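Local coordinates for protein epoxyqueuosine reductase (Streptococcus thermophilus, PDB 5D6S) that belongs to the QueG family of iron-sulfur proteins and holds a cobalamin and two iron-sulfur clusters within a single chain, at residues F240-K245 against Q322-I327; E292-L297 against L332-A337; A91-S96 against L199-D204; K85-S90 against E194-L199. All blocks are in the same frame, centred on the assembly; numbering follows the deposited sequence.

Contact 1. Residues F240-K245 against Q322-I327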
loop_
_atom_site.group_PDB
_atom_site.type_symbol
_atom_site.label_atom_id
_atom_site.label_comp_id
_atom_site.label_asym_id
_atom_site.label_seq_id
_atom_site.Cartn_x
_atom_site.Cartn_y
_atom_site.Cartn_z
ATOM N N PHE A 240 5.268 0.486 4.240
ATOM C CA PHE A 240 5.278 -0.487 5.311
ATOM C C PHE A 240 5.116 0.226 6.622
ATOM O O PHE A 240 4.318 -0.180 7.452
ATOM C CB PHE A 240 6.576 -1.312 5.286
ATOM C CG PHE A 240 6.746 -2.217 6.475
ATOM C CD1 PHE A 240 5.809 -3.202 6.754
ATOM C CD2 PHE A 240 7.798 -2.045 7.343
ATOM C CE1 PHE A 240 5.958 -4.023 7.861
ATOM C CE2 PHE A 240 7.920 -2.830 8.463
ATOM C CZ PHE A 240 7.021 -3.826 8.719
ATOM N N GLN A 241 5.868 1.294 6.815
ATOM C CA GLN A 241 5.872 1.960 8.107
ATOM C C GLN A 241 4.471 2.444 8.469
ATOM O O GLN A 241 4.040 2.323 9.623
ATOM C CB GLN A 241 6.848 3.112 8.131
ATOM C CG GLN A 241 8.302 2.696 8.245
ATOM C CD GLN A 241 8.652 1.839 9.444
ATOM O OE1 GLN A 241 9.345 0.865 9.301
ATOM N NE2 GLN A 241 8.211 2.220 10.630
ATOM N N THR A 242 3.736 2.918 7.490
ATOM C CA THR A 242 2.376 3.356 7.744
ATOM C C THR A 242 1.479 2.178 8.137
ATOM O O THR A 242 0.461 2.374 8.775
ATOM C CB THR A 242 1.760 4.112 6.548
ATOM O OG1 THR A 242 1.862 3.320 5.363
ATOM C CG2 THR A 242 2.485 5.377 6.344
ATOM N N GLN A 243 1.874 0.964 7.787
ATOM C CA GLN A 243 1.078 -0.222 8.069
ATOM C C GLN A 243 1.606 -1.070 9.205
ATOM O O GLN A 243 0.884 -1.932 9.701
ATOM C CB GLN A 243 1.034 -1.107 6.835
ATOM C CG GLN A 243 0.232 -0.510 5.715
ATOM C CD GLN A 243 0.227 -1.412 4.510
ATOM O OE1 GLN A 243 -0.524 -2.384 4.464
ATOM N NE2 GLN A 243 1.043 -1.082 3.514
ATOM N N ASP A 244 2.857 -0.850 9.605
ATOM C CA ASP A 244 3.431 -1.626 10.691
ATOM C C ASP A 244 2.756 -1.264 12.015
ATOM O O ASP A 244 2.414 -0.110 12.270
ATOM C CB ASP A 244 4.941 -1.387 10.808
ATOM C CG ASP A 244 5.644 -2.468 11.608
ATOM O OD1 ASP A 244 5.128 -3.598 11.675
ATOM O OD2 ASP A 244 6.734 -2.198 12.166
ATOM N N LYS A 245 2.551 -2.252 12.863
ATOM C CA LYS A 245 1.998 -2.006 14.183
ATOM C C LYS A 245 3.078 -1.539 15.124
ATOM O O LYS A 245 4.231 -1.542 14.791
ATOM C CB LYS A 245 1.331 -3.249 14.730
ATOM C CG LYS A 245 0.050 -3.556 14.000
ATOM C CD LYS A 245 -0.636 -4.709 14.668
ATOM C CE LYS A 245 -2.041 -4.875 14.149
ATOM N NZ LYS A 245 -2.503 -6.216 14.590
ATOM N N GLN A 322 -4.829 6.243 12.957
ATOM C CA GLN A 322 -4.902 7.351 13.905
ATOM C C GLN A 322 -3.514 7.713 14.433
ATOM O O GLN A 322 -3.207 8.890 14.608
ATOM C CB GLN A 322 -5.892 7.044 15.020
ATOM C CG GLN A 322 -7.325 7.013 14.487
ATOM C CD GLN A 322 -8.379 6.682 15.529
ATOM O OE1 GLN A 322 -8.103 5.997 16.518
ATOM N NE2 GLN A 322 -9.606 7.150 15.295
ATOM N N ARG A 323 -2.667 6.706 14.670
ATOM C CA ARG A 323 -1.278 6.984 14.990
ATOM C C ARG A 323 -0.679 7.901 13.905
ATOM O O ARG A 323 -0.043 8.895 14.202
ATOM C CB ARG A 323 -0.435 5.673 15.103
ATOM C CG ARG A 323 1.048 5.924 14.854
ATOM C CD ARG A 323 2.026 4.853 15.265
ATOM N NE ARG A 323 2.294 3.662 14.420
ATOM C CZ ARG A 323 1.895 3.410 13.180
ATOM N NH1 ARG A 323 1.164 4.241 12.455
ATOM N NH2 ARG A 323 2.241 2.263 12.641
ATOM N N ASN A 324 -0.847 7.497 12.644
ATOM C CA ASN A 324 -0.280 8.223 11.521
ATOM C C ASN A 324 -0.839 9.638 11.426
ATOM O O ASN A 324 -0.124 10.578 11.095
ATOM C CB ASN A 324 -0.558 7.492 10.202
ATOM C CG ASN A 324 0.086 6.128 10.153
ATOM O OD1 ASN A 324 1.006 5.844 10.913
ATOM N ND2 ASN A 324 -0.377 5.281 9.254
ATOM N N ALA A 325 -2.109 9.781 11.752
ATOM C CA ALA A 325 -2.758 11.065 11.701
ATOM C C ALA A 325 -2.166 11.986 12.736
ATOM O O ALA A 325 -1.987 13.185 12.479
ATOM C CB ALA A 325 -4.270 10.907 11.902
ATOM N N ILE A 326 -1.867 11.448 13.920
ATOM C CA ILE A 326 -1.178 12.240 14.959
ATOM C C ILE A 326 0.161 12.694 14.417
ATOM O O ILE A 326 0.565 13.848 14.585
ATOM C CB ILE A 326 -0.995 11.453 16.247
ATOM C CG1 ILE A 326 -2.350 11.282 16.926
ATOM C CG2 ILE A 326 -0.045 12.183 17.180
ATOM C CD1 ILE A 326 -2.363 10.152 17.915
ATOM N N ILE A 327 0.823 11.802 13.703
ATOM C CA ILE A 327 2.090 12.157 13.120
ATOM C C ILE A 327 1.929 13.266 12.079
ATOM O O ILE A 327 2.765 14.179 12.002
ATOM C CB ILE A 327 2.789 10.937 12.548
ATOM C CG1 ILE A 327 3.197 10.014 13.708
ATOM C CG2 ILE A 327 4.020 11.353 11.762
ATOM C CD1 ILE A 327 3.573 8.597 13.302
#
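Asn324, on helix 318-331, reaches the backbone of Thr242 on helix 238-243 and makes the hydrogen bond that joins the two segments. Asn324 ND2 donates to Thr242 O at 3.1 Å, with an N-H...O angle of 167°. The donor lies in the carbonyl plane, on a lone pair of the oxygen, and that oxygen in turn lies close to the asparagine's amide plane. The two side chains cross at about a right angle, with Asn324 ND2 also passing 3.6 Å from Thr242 CB. Arg323 comes in beside Asn324. Its chain extends with CG opposite the backbone N (chi1 156°), then bends at chi3, which turns an edge of the guanidinium toward Thr242 O and Asp244 O. The group is modelled too close to its neighbours for any bond to these carbonyls to be claimed. Arginine is long enough to reach them, and its NE donates to Gly246 O. Thr242 OG1 bonds with Ser239 O and Gly262 N, and Asn324 ND2 has a second acceptor in Ile260 O. Phe240 and Gln243 touch cobalamin. One side-chain amide thus ties a buried carbonyl of the cobalamin-contacting segment to helix 318-331, with the arginine lying alongside.

Contact 2. Residues E292-L297 against L332-A337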
loop_
_atom_site.group_PDB
_atom_site.type_symbol
_atom_site.label_atom_id
_atom_site.label_comp_id
_atom_site.label_asym_id
_atom_site.label_seq_id
_atom_site.Cartn_x
_atom_site.Cartn_y
_atom_site.Cartn_z
ATOM N N GLU A 292 -9.916 14.627 6.890
ATOM C CA GLU A 292 -9.695 15.689 7.854
ATOM C C GLU A 292 -9.192 14.989 9.110
ATOM O O GLU A 292 -9.816 14.045 9.599
ATOM C CB GLU A 292 -11.005 16.460 8.112
ATOM C CG GLU A 292 -11.580 17.189 6.881
ATOM C CD GLU A 292 -12.967 17.773 7.132
ATOM O OE1 GLU A 292 -13.099 19.011 7.320
ATOM O OE2 GLU A 292 -13.925 16.984 7.198
ATOM N N LEU A 293 -8.052 15.436 9.612
ATOM C CA LEU A 293 -7.308 14.685 10.615
ATOM C C LEU A 293 -7.962 14.668 11.999
ATOM O O LEU A 293 -8.151 13.597 12.563
ATOM C CB LEU A 293 -5.882 15.212 10.713
ATOM C CG LEU A 293 -5.138 15.047 9.361
ATOM C CD1 LEU A 293 -3.918 15.951 9.297
ATOM C CD2 LEU A 293 -4.761 13.597 9.132
ATOM N N LEU A 294 -8.328 15.825 12.547
ATOM C CA LEU A 294 -8.869 15.850 13.897
ATOM C C LEU A 294 -10.215 15.129 13.965
ATOM O O LEU A 294 -10.494 14.426 14.963
ATOM C CB LEU A 294 -8.962 17.276 14.436
ATOM C CG LEU A 294 -7.606 17.904 14.758
ATOM C CD1 LEU A 294 -7.724 19.419 14.813
ATOM C CD2 LEU A 294 -7.054 17.337 16.066
ATOM N N PRO A 295 -11.051 15.270 12.915
ATOM C CA PRO A 295 -12.293 14.477 12.927
ATOM C C PRO A 295 -11.987 12.997 12.793
ATOM O O PRO A 295 -12.651 12.166 13.431
ATOM C CB PRO A 295 -13.071 14.984 11.707
ATOM C CG PRO A 295 -12.560 16.367 11.464
ATOM C CD PRO A 295 -11.104 16.352 11.917
ATOM N N PHE A 296 -10.965 12.670 12.008
ATOM C CA PHE A 296 -10.490 11.284 11.927
ATOM C C PHE A 296 -10.080 10.701 13.287
ATOM O O PHE A 296 -10.385 9.549 13.586
ATOM C CB PHE A 296 -9.315 11.188 10.994
ATOM C CG PHE A 296 -8.958 9.788 10.630
ATOM C CD1 PHE A 296 -9.759 9.067 9.769
ATOM C CD2 PHE A 296 -7.823 9.188 11.158
ATOM C CE1 PHE A 296 -9.443 7.771 9.433
ATOM C CE2 PHE A 296 -7.483 7.903 10.810
ATOM C CZ PHE A 296 -8.292 7.195 9.939
ATOM N N LEU A 297 -9.420 11.513 14.112
ATOM C CA LEU A 297 -9.057 11.093 15.463
ATOM C C LEU A 297 -10.244 10.938 16.379
ATOM O O LEU A 297 -10.070 10.475 17.477
ATOM C CB LEU A 297 -8.062 12.062 16.098
ATOM C CG LEU A 297 -6.700 12.176 15.426
ATOM C CD1 LEU A 297 -5.846 13.241 16.082
ATOM C CD2 LEU A 297 -5.983 10.852 15.475
ATOM N N LEU A 332 2.521 18.950 10.346
ATOM C CA LEU A 332 1.942 20.244 10.031
ATOM C C LEU A 332 2.085 21.312 11.127
ATOM O O LEU A 332 1.604 22.431 10.929
ATOM C CB LEU A 332 0.458 20.087 9.715
ATOM C CG LEU A 332 0.172 19.216 8.502
ATOM C CD1 LEU A 332 -1.289 18.816 8.482
ATOM C CD2 LEU A 332 0.552 19.949 7.223
ATOM N N HIS A 333 2.725 20.997 12.261
ATOM C CA HIS A 333 2.825 21.944 13.397
ATOM C C HIS A 333 1.482 22.559 13.831
ATOM O O HIS A 333 1.421 23.738 14.213
ATOM C CB HIS A 333 3.801 23.055 13.044
ATOM C CG HIS A 333 5.085 22.546 12.493
ATOM N ND1 HIS A 333 6.062 21.997 13.295
ATOM C CD2 HIS A 333 5.545 22.464 11.223
ATOM C CE1 HIS A 333 7.068 21.595 12.540
ATOM N NE2 HIS A 333 6.780 21.870 11.281
ATOM N N ASP A 334 0.411 21.764 13.754
ATOM C CA ASP A 334 -0.958 22.277 13.893
ATOM C C ASP A 334 -1.283 22.594 15.332
ATOM O O ASP A 334 -1.614 21.694 16.103
ATOM C CB ASP A 334 -1.980 21.270 13.354
ATOM C CG ASP A 334 -3.395 21.839 13.286
ATOM O OD1 ASP A 334 -3.575 23.055 13.583
ATOM O OD2 ASP A 334 -4.318 21.083 12.880
ATOM N N ARG A 335 -1.241 23.878 15.678
ATOM C CA ARG A 335 -1.587 24.316 17.037
ATOM C C ARG A 335 -3.015 23.929 17.431
ATOM O O ARG A 335 -3.309 23.783 18.608
ATOM C CB ARG A 335 -1.400 25.820 17.214
ATOM C CG ARG A 335 0.051 26.277 17.169
ATOM C CD ARG A 335 0.184 27.725 17.628
ATOM N NE ARG A 335 -0.121 27.887 19.054
ATOM C CZ ARG A 335 0.714 27.577 20.045
ATOM N NH1 ARG A 335 1.928 27.069 19.787
ATOM N NH2 ARG A 335 0.332 27.771 21.300
ATOM N N ASN A 336 -3.880 23.699 16.460
ATOM C CA ASN A 336 -5.272 23.312 16.776
ATOM C C ASN A 336 -5.443 21.893 17.281
ATOM O O ASN A 336 -6.509 21.522 17.796
ATOM C CB ASN A 336 -6.198 23.534 15.581
ATOM C CG ASN A 336 -6.313 24.991 15.206
ATOM O OD1 ASN A 336 -6.041 25.888 16.000
ATOM N ND2 ASN A 336 -6.667 25.234 13.966
ATOM N N ALA A 337 -4.403 21.085 17.159
ATOM C CA ALA A 337 -4.484 19.716 17.651
ATOM C C ALA A 337 -4.150 19.618 19.154
ATOM O O ALA A 337 -4.398 18.592 19.786
ATOM C CB ALA A 337 -3.568 18.848 16.836
#
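Leu294 supplies the largest share of the surface buried here, spreading its two methyls over the turn that leads into helix 338-347. Leu294 CD1 lies 3.8 Å from Asn336 O, and Leu294 CD2 packs 3.9 Å from Ala337 CB. The branched leucine can therefore touch two successive residues at once, one by each methyl. Ala337 suits its place because its small side chain lets Leu294 CD2 come down to the backbone as well, 3.8 Å from Ala337 CA. Beyond the contact, Leu294 also packs on Lys340 of helix 338-347.

One residue earlier, Leu293 meets Leu332 methyl to methyl, CD1 to CD1 at 4.0 Å, and the two side chains cross obliquely. Leu332 follows directly on helix 318-331, and the next residue, His333, takes a positive phi in a Schellman motif that turns the chain away. Leu293 also packs on Leu329 of that helix, so it covers the helix's last turn.

Between these two apolar patches stands Asp334. Asp334 OD1 accepts from Asn336 N at 3.0 Å, the donor lying well above the carboxylate plane, and this Asx turn shapes the backbone that Leu294 rests on. No hydrogen bond crosses between the segments. The short helix 293-296 is held against the link between helices 318-331 and 338-347 by leucine and alanine contacts, while the polar bonding serves to fold the turn itself.

Contact 3. Residues A91-S96 against L199-D204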
loop_
_atom_site.group_PDB
_atom_site.type_symbol
_atom_site.label_atom_id
_atom_site.label_comp_id
_atom_site.label_asym_id
_atom_site.label_seq_id
_atom_site.Cartn_x
_atom_site.Cartn_y
_atom_site.Cartn_z
ATOM N N ALA A 91 -2.293 -27.415 -13.343
ATOM C CA ALA A 91 -1.911 -26.096 -13.824
ATOM C C ALA A 91 -1.176 -26.183 -15.141
ATOM O O ALA A 91 -0.269 -26.984 -15.315
ATOM C CB ALA A 91 -1.055 -25.384 -12.799
ATOM N N LYS A 92 -1.572 -25.304 -16.048
ATOM C CA LYS A 92 -1.109 -25.340 -17.413
ATOM C C LYS A 92 -0.782 -23.928 -17.905
ATOM O O LYS A 92 0.282 -23.693 -18.446
ATOM C CB LYS A 92 -2.186 -25.997 -18.280
ATOM C CG LYS A 92 -1.636 -26.840 -19.411
ATOM C CD LYS A 92 -0.984 -28.115 -18.893
ATOM C CE LYS A 92 0.379 -28.314 -19.545
ATOM N NZ LYS A 92 1.051 -29.563 -19.110
ATOM N N THR A 93 -1.704 -22.990 -17.726
ATOM C CA THR A 93 -1.415 -21.586 -17.991
ATOM C C THR A 93 -1.855 -20.699 -16.817
ATOM O O THR A 93 -2.645 -21.124 -15.964
ATOM C CB THR A 93 -2.062 -21.103 -19.312
ATOM O OG1 THR A 93 -1.666 -19.752 -19.576
ATOM C CG2 THR A 93 -3.573 -21.145 -19.249
ATOM N N ILE A 94 -1.304 -19.483 -16.757
ATOM C CA ILE A 94 -1.694 -18.457 -15.768
ATOM C C ILE A 94 -2.105 -17.201 -16.509
ATOM O O ILE A 94 -1.376 -16.716 -17.361
ATOM C CB ILE A 94 -0.537 -18.068 -14.808
ATOM C CG1 ILE A 94 -0.101 -19.266 -13.953
ATOM C CG2 ILE A 94 -0.972 -16.940 -13.890
ATOM C CD1 ILE A 94 1.199 -19.060 -13.203
ATOM N N ILE A 95 -3.255 -16.657 -16.137
ATOM C CA ILE A 95 -3.777 -15.443 -16.755
ATOM C C ILE A 95 -3.619 -14.291 -15.781
ATOM O O ILE A 95 -4.253 -14.274 -14.727
ATOM C CB ILE A 95 -5.269 -15.575 -17.084
ATOM C CG1 ILE A 95 -5.522 -16.889 -17.833
ATOM C CG2 ILE A 95 -5.740 -14.365 -17.870
ATOM C CD1 ILE A 95 -6.991 -17.223 -18.046
ATOM N N SER A 96 -2.773 -13.332 -16.142
ATOM C CA SER A 96 -2.545 -12.159 -15.321
ATOM C C SER A 96 -3.503 -11.070 -15.731
ATOM O O SER A 96 -3.537 -10.716 -16.905
ATOM C CB SER A 96 -1.118 -11.644 -15.488
ATOM O OG SER A 96 -0.965 -10.397 -14.829
ATOM N N LEU A 199 -5.921 -24.633 -18.632
ATOM C CA LEU A 199 -6.043 -24.429 -20.074
ATOM C C LEU A 199 -4.686 -24.435 -20.777
ATOM O O LEU A 199 -3.686 -23.983 -20.230
ATOM C CB LEU A 199 -6.765 -23.111 -20.369
ATOM C CG LEU A 199 -8.301 -23.095 -20.354
ATOM C CD1 LEU A 199 -8.888 -24.034 -19.313
ATOM C CD2 LEU A 199 -8.824 -21.676 -20.154
ATOM N N GLU A 200 -4.668 -24.968 -21.993
ATOM C CA GLU A 200 -3.486 -24.918 -22.841
ATOM C C GLU A 200 -3.670 -23.677 -23.684
ATOM O O GLU A 200 -4.570 -23.644 -24.523
ATOM C CB GLU A 200 -3.400 -26.169 -23.729
ATOM C CG GLU A 200 -1.983 -26.593 -24.070
ATOM C CD GLU A 200 -1.370 -27.488 -23.006
ATOM O OE1 GLU A 200 -1.968 -28.538 -22.684
ATOM O OE2 GLU A 200 -0.277 -27.141 -22.497
ATOM N N ILE A 201 -2.879 -22.639 -23.432
ATOM C CA ILE A 201 -3.028 -21.385 -24.187
ATOM C C ILE A 201 -1.691 -20.777 -24.559
ATOM O O ILE A 201 -0.704 -20.902 -23.835
ATOM C CB ILE A 201 -3.906 -20.339 -23.465
ATOM C CG1 ILE A 201 -5.336 -20.883 -23.304
ATOM C CG2 ILE A 201 -3.936 -19.017 -24.237
ATOM C CD1 ILE A 201 -6.289 -19.979 -22.549
ATOM N N GLU A 202 -1.701 -20.138 -25.728
ATOM C CA GLU A 202 -0.553 -19.428 -26.286
ATOM C C GLU A 202 -0.061 -18.345 -25.338
ATOM O O GLU A 202 -0.781 -17.366 -25.123
ATOM C CB GLU A 202 -0.944 -18.759 -27.620
ATOM C CG GLU A 202 -0.953 -19.687 -28.820
ATOM C CD GLU A 202 0.446 -19.950 -29.336
ATOM O OE1 GLU A 202 1.080 -18.992 -29.825
ATOM O OE2 GLU A 202 0.910 -21.107 -29.252
ATOM N N PRO A 203 1.155 -18.509 -24.784
ATOM C CA PRO A 203 1.710 -17.419 -23.989
ATOM C C PRO A 203 1.822 -16.125 -24.783
ATOM O O PRO A 203 2.124 -16.160 -25.972
ATOM C CB PRO A 203 3.099 -17.937 -23.591
ATOM C CG PRO A 203 2.953 -19.420 -23.596
ATOM C CD PRO A 203 1.984 -19.729 -24.703
ATOM N N ASP A 204 1.543 -15.000 -24.130
ATOM C CA ASP A 204 1.818 -13.693 -24.702
ATOM C C ASP A 204 3.332 -13.448 -24.715
ATOM O O ASP A 204 4.106 -14.281 -24.233
ATOM C CB ASP A 204 1.083 -12.584 -23.923
ATOM C CG ASP A 204 -0.300 -12.292 -24.481
ATOM O OD1 ASP A 204 -0.510 -12.484 -25.702
ATOM O OD2 ASP A 204 -1.165 -11.826 -23.714
#
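Lys92 and Thr93, which form a classic beta bulge opposite Thr197 in the four-stranded antiparallel sheet, meet Leu199 and Glu200. The chain that leaves strand 190-197, residues 199-204, passes over them without forming a strand of its own. Van der Waals contact accounts for much of the meeting. Thr93 has CG2 between its backbone N and carbonyl carbon, with OG1 opposite the N (chi1 -176°). Thr93 CG2 thereby lies 3.9 Å from Leu199 CB. Ile201 is a little farther off, with its CB 4.3 Å from Thr93 CG2. OG1 is bonded to Thr49 O of the neighbouring strand 45-50, so the branched threonine serves a polar and an apolar partner at once. Among polar groups, Leu199 O lies beside Lys92 CB and Thr93, but Thr93 N meets it at too poor an angle for a hydrogen bond. The backbones of both Lys92 and Thr93 bond with Thr197, and that of Lys92 with Ala51 too. The charged pair lies at the solvent-exposed surface, where long, flexible side chains are at home. Lys92, bent at chi2 and chi3, crosses Glu200 aslant and brings its aliphatic part to the carboxylate, while the charges stop short of a salt bridge: Lys92 NZ is 4.4 Å from Glu200 OE2.

Contact 4. Residues K85-S90 against E194-L199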
loop_
_atom_site.group_PDB
_atom_site.type_symbol
_atom_site.label_atom_id
_atom_site.label_comp_id
_atom_site.label_asym_id
_atom_site.label_seq_id
_atom_site.Cartn_x
_atom_site.Cartn_y
_atom_site.Cartn_z
ATOM N N LYS A 85 2.065 -25.318 -9.405
ATOM C CA LYS A 85 1.342 -26.586 -9.309
ATOM C C LYS A 85 0.964 -26.925 -7.869
ATOM O O LYS A 85 0.017 -27.679 -7.639
ATOM C CB LYS A 85 2.131 -27.729 -9.958
ATOM C CG LYS A 85 2.117 -27.686 -11.478
ATOM C CD LYS A 85 3.168 -28.604 -12.084
ATOM C CE LYS A 85 3.553 -28.146 -13.487
ATOM N NZ LYS A 85 4.756 -28.877 -13.966
ATOM N N LEU A 86 1.692 -26.357 -6.909
ATOM C CA LEU A 86 1.340 -26.509 -5.491
ATOM C C LEU A 86 0.034 -25.800 -5.119
ATOM O O LEU A 86 -0.599 -26.158 -4.151
ATOM C CB LEU A 86 2.477 -26.018 -4.603
ATOM C CG LEU A 86 3.753 -26.860 -4.669
ATOM C CD1 LEU A 86 4.832 -26.309 -3.738
ATOM C CD2 LEU A 86 3.471 -28.307 -4.304
ATOM N N SER A 87 -0.361 -24.802 -5.901
ATOM C CA SER A 87 -1.663 -24.146 -5.737
ATOM C C SER A 87 -2.788 -24.812 -6.540
ATOM O O SER A 87 -3.959 -24.587 -6.235
ATOM C CB SER A 87 -1.591 -22.659 -6.140
ATOM O OG SER A 87 -0.767 -21.914 -5.269
ATOM N N LEU A 88 -2.449 -25.562 -7.592
ATOM C CA LEU A 88 -3.483 -26.189 -8.434
ATOM C C LEU A 88 -3.273 -27.700 -8.760
ATOM O O LEU A 88 -4.166 -28.506 -8.488
ATOM C CB LEU A 88 -3.734 -25.361 -9.705
ATOM C CG LEU A 88 -4.992 -25.705 -10.538
ATOM C CD1 LEU A 88 -6.261 -25.860 -9.721
ATOM C CD2 LEU A 88 -5.231 -24.658 -11.621
ATOM N N GLU A 89 -2.130 -28.078 -9.340
ATOM C CA GLU A 89 -1.860 -29.486 -9.762
ATOM C C GLU A 89 -2.131 -29.626 -11.251
ATOM O O GLU A 89 -1.219 -29.940 -12.018
ATOM C CB GLU A 89 -2.667 -30.551 -8.993
ATOM N N SER A 90 -3.369 -29.371 -11.670
ATOM C CA SER A 90 -3.733 -29.374 -13.108
ATOM C C SER A 90 -3.315 -28.095 -13.860
ATOM O O SER A 90 -3.895 -27.754 -14.899
ATOM C CB SER A 90 -5.239 -29.596 -13.277
ATOM O OG SER A 90 -5.958 -28.413 -13.010
ATOM N N GLU A 194 -4.270 -12.700 -10.700
ATOM C CA GLU A 194 -3.941 -13.908 -11.463
ATOM C C GLU A 194 -5.062 -14.918 -11.383
ATOM O O GLU A 194 -5.675 -15.097 -10.337
ATOM C CB GLU A 194 -2.729 -14.639 -10.905
ATOM C CG GLU A 194 -1.469 -13.828 -10.837
ATOM C CD GLU A 194 -1.274 -13.207 -9.492
ATOM O OE1 GLU A 194 -1.223 -11.961 -9.450
ATOM O OE2 GLU A 194 -1.198 -13.963 -8.489
ATOM N N LEU A 195 -5.290 -15.600 -12.499
ATOM C CA LEU A 195 -6.144 -16.773 -12.530
ATOM C C LEU A 195 -5.289 -17.936 -13.015
ATOM O O LEU A 195 -4.983 -18.047 -14.209
ATOM C CB LEU A 195 -7.331 -16.536 -13.461
ATOM C CG LEU A 195 -8.422 -17.592 -13.434
ATOM C CD1 LEU A 195 -9.059 -17.705 -12.062
ATOM C CD2 LEU A 195 -9.479 -17.239 -14.469
ATOM N N ILE A 196 -4.855 -18.770 -12.075
ATOM C CA ILE A 196 -4.151 -20.002 -12.417
ATOM C C ILE A 196 -5.191 -20.956 -12.984
ATOM O O ILE A 196 -6.314 -21.020 -12.487
ATOM C CB ILE A 196 -3.484 -20.666 -11.203
ATOM C CG1 ILE A 196 -2.503 -19.716 -10.526
ATOM C CG2 ILE A 196 -2.717 -21.910 -11.632
ATOM C CD1 ILE A 196 -2.037 -20.204 -9.165
ATOM N N THR A 197 -4.813 -21.694 -14.024
ATOM C CA THR A 197 -5.774 -22.490 -14.787
ATOM C C THR A 197 -5.160 -23.730 -15.469
ATOM O O THR A 197 -3.946 -23.820 -15.671
ATOM C CB THR A 197 -6.529 -21.592 -15.807
ATOM O OG1 THR A 197 -7.263 -22.400 -16.724
ATOM C CG2 THR A 197 -5.584 -20.749 -16.602
ATOM N N ASN A 198 -6.031 -24.672 -15.842
ATOM C CA ASN A 198 -5.631 -25.905 -16.557
ATOM C C ASN A 198 -5.788 -25.839 -18.088
ATOM O O ASN A 198 -5.771 -26.867 -18.756
ATOM C CB ASN A 198 -6.421 -27.099 -16.031
ATOM C CG ASN A 198 -7.877 -27.082 -16.463
ATOM O OD1 ASN A 198 -8.363 -26.119 -17.064
ATOM N ND2 ASN A 198 -8.592 -28.140 -16.125
ATOM N N LEU A 199 -5.921 -24.633 -18.632
ATOM C CA LEU A 199 -6.043 -24.429 -20.074
ATOM C C LEU A 199 -4.686 -24.435 -20.777
ATOM O O LEU A 199 -3.686 -23.983 -20.230
ATOM C CB LEU A 199 -6.765 -23.111 -20.369
ATOM C CG LEU A 199 -8.301 -23.095 -20.354
ATOM C CD1 LEU A 199 -8.888 -24.034 -19.313
ATOM C CD2 LEU A 199 -8.824 -21.676 -20.154
#
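The end of strand 190-197, where it leaves the antiparallel sheet through an ST turn, is met by the loop before strand 93-100, with Leu88 and Ile196 at the middle. Their side chains slide past each other in opposite directions, which brings Leu88 CD2 within 3.7 Å of Ile196 CG2. With its CG opposite the backbone N (chi1 -167°), Leu88 also lays CD2 over the strand's backbone, 3.8 Å from Thr197 N. The other branch of Ile196 ends in CD1, 3.9 Å from Ser87 CB. A beta-branched isoleucine thus offers one arm to each of two loop residues, and it packs in addition on Met155 of strand 152-155. Farther along, Ser90 and Asn198 stand side by side, but their polar ends look elsewhere: Ser90 OG bonds with Glu151 OE1, and Asn198 ND2 donates to Asn149 O. Small polar residues suit a partly buried place where a carboxylate and a backbone carbonyl lie within bonding distance. No hydrogen bond links the two segments, although their touching parts run only 19° apart. Within the strand's exit, Thr197 OG1 accepts at 3.2 Å from Leu199 N, the backbone N two residues on, which defines an ST turn.

The four contacts form two pairs on opposite sides of the chain's centre. Contacts 3 and 4, with centres 9 Å apart, share Leu199 and meet in the same sheet, where strands 93-100 and 190-197 are neighbours: Ile95 O lies 2.8 Å from Leu195 N. Contacts 1 and 2, with centres 15 Å apart, are connected by helix 318-331, which carries 322-327 and runs into 332-337, and Gln322 NE2 probably bonds to Phe296 O at 3.0 Å. Between the pairs, contacts 1 and 4 stay about 17 Å apart at their nearest atoms. Cobalamin touches contact 1 through Phe240 and Gln243, and the Ser87 side chain of contact 4 lies about 11 Å from it.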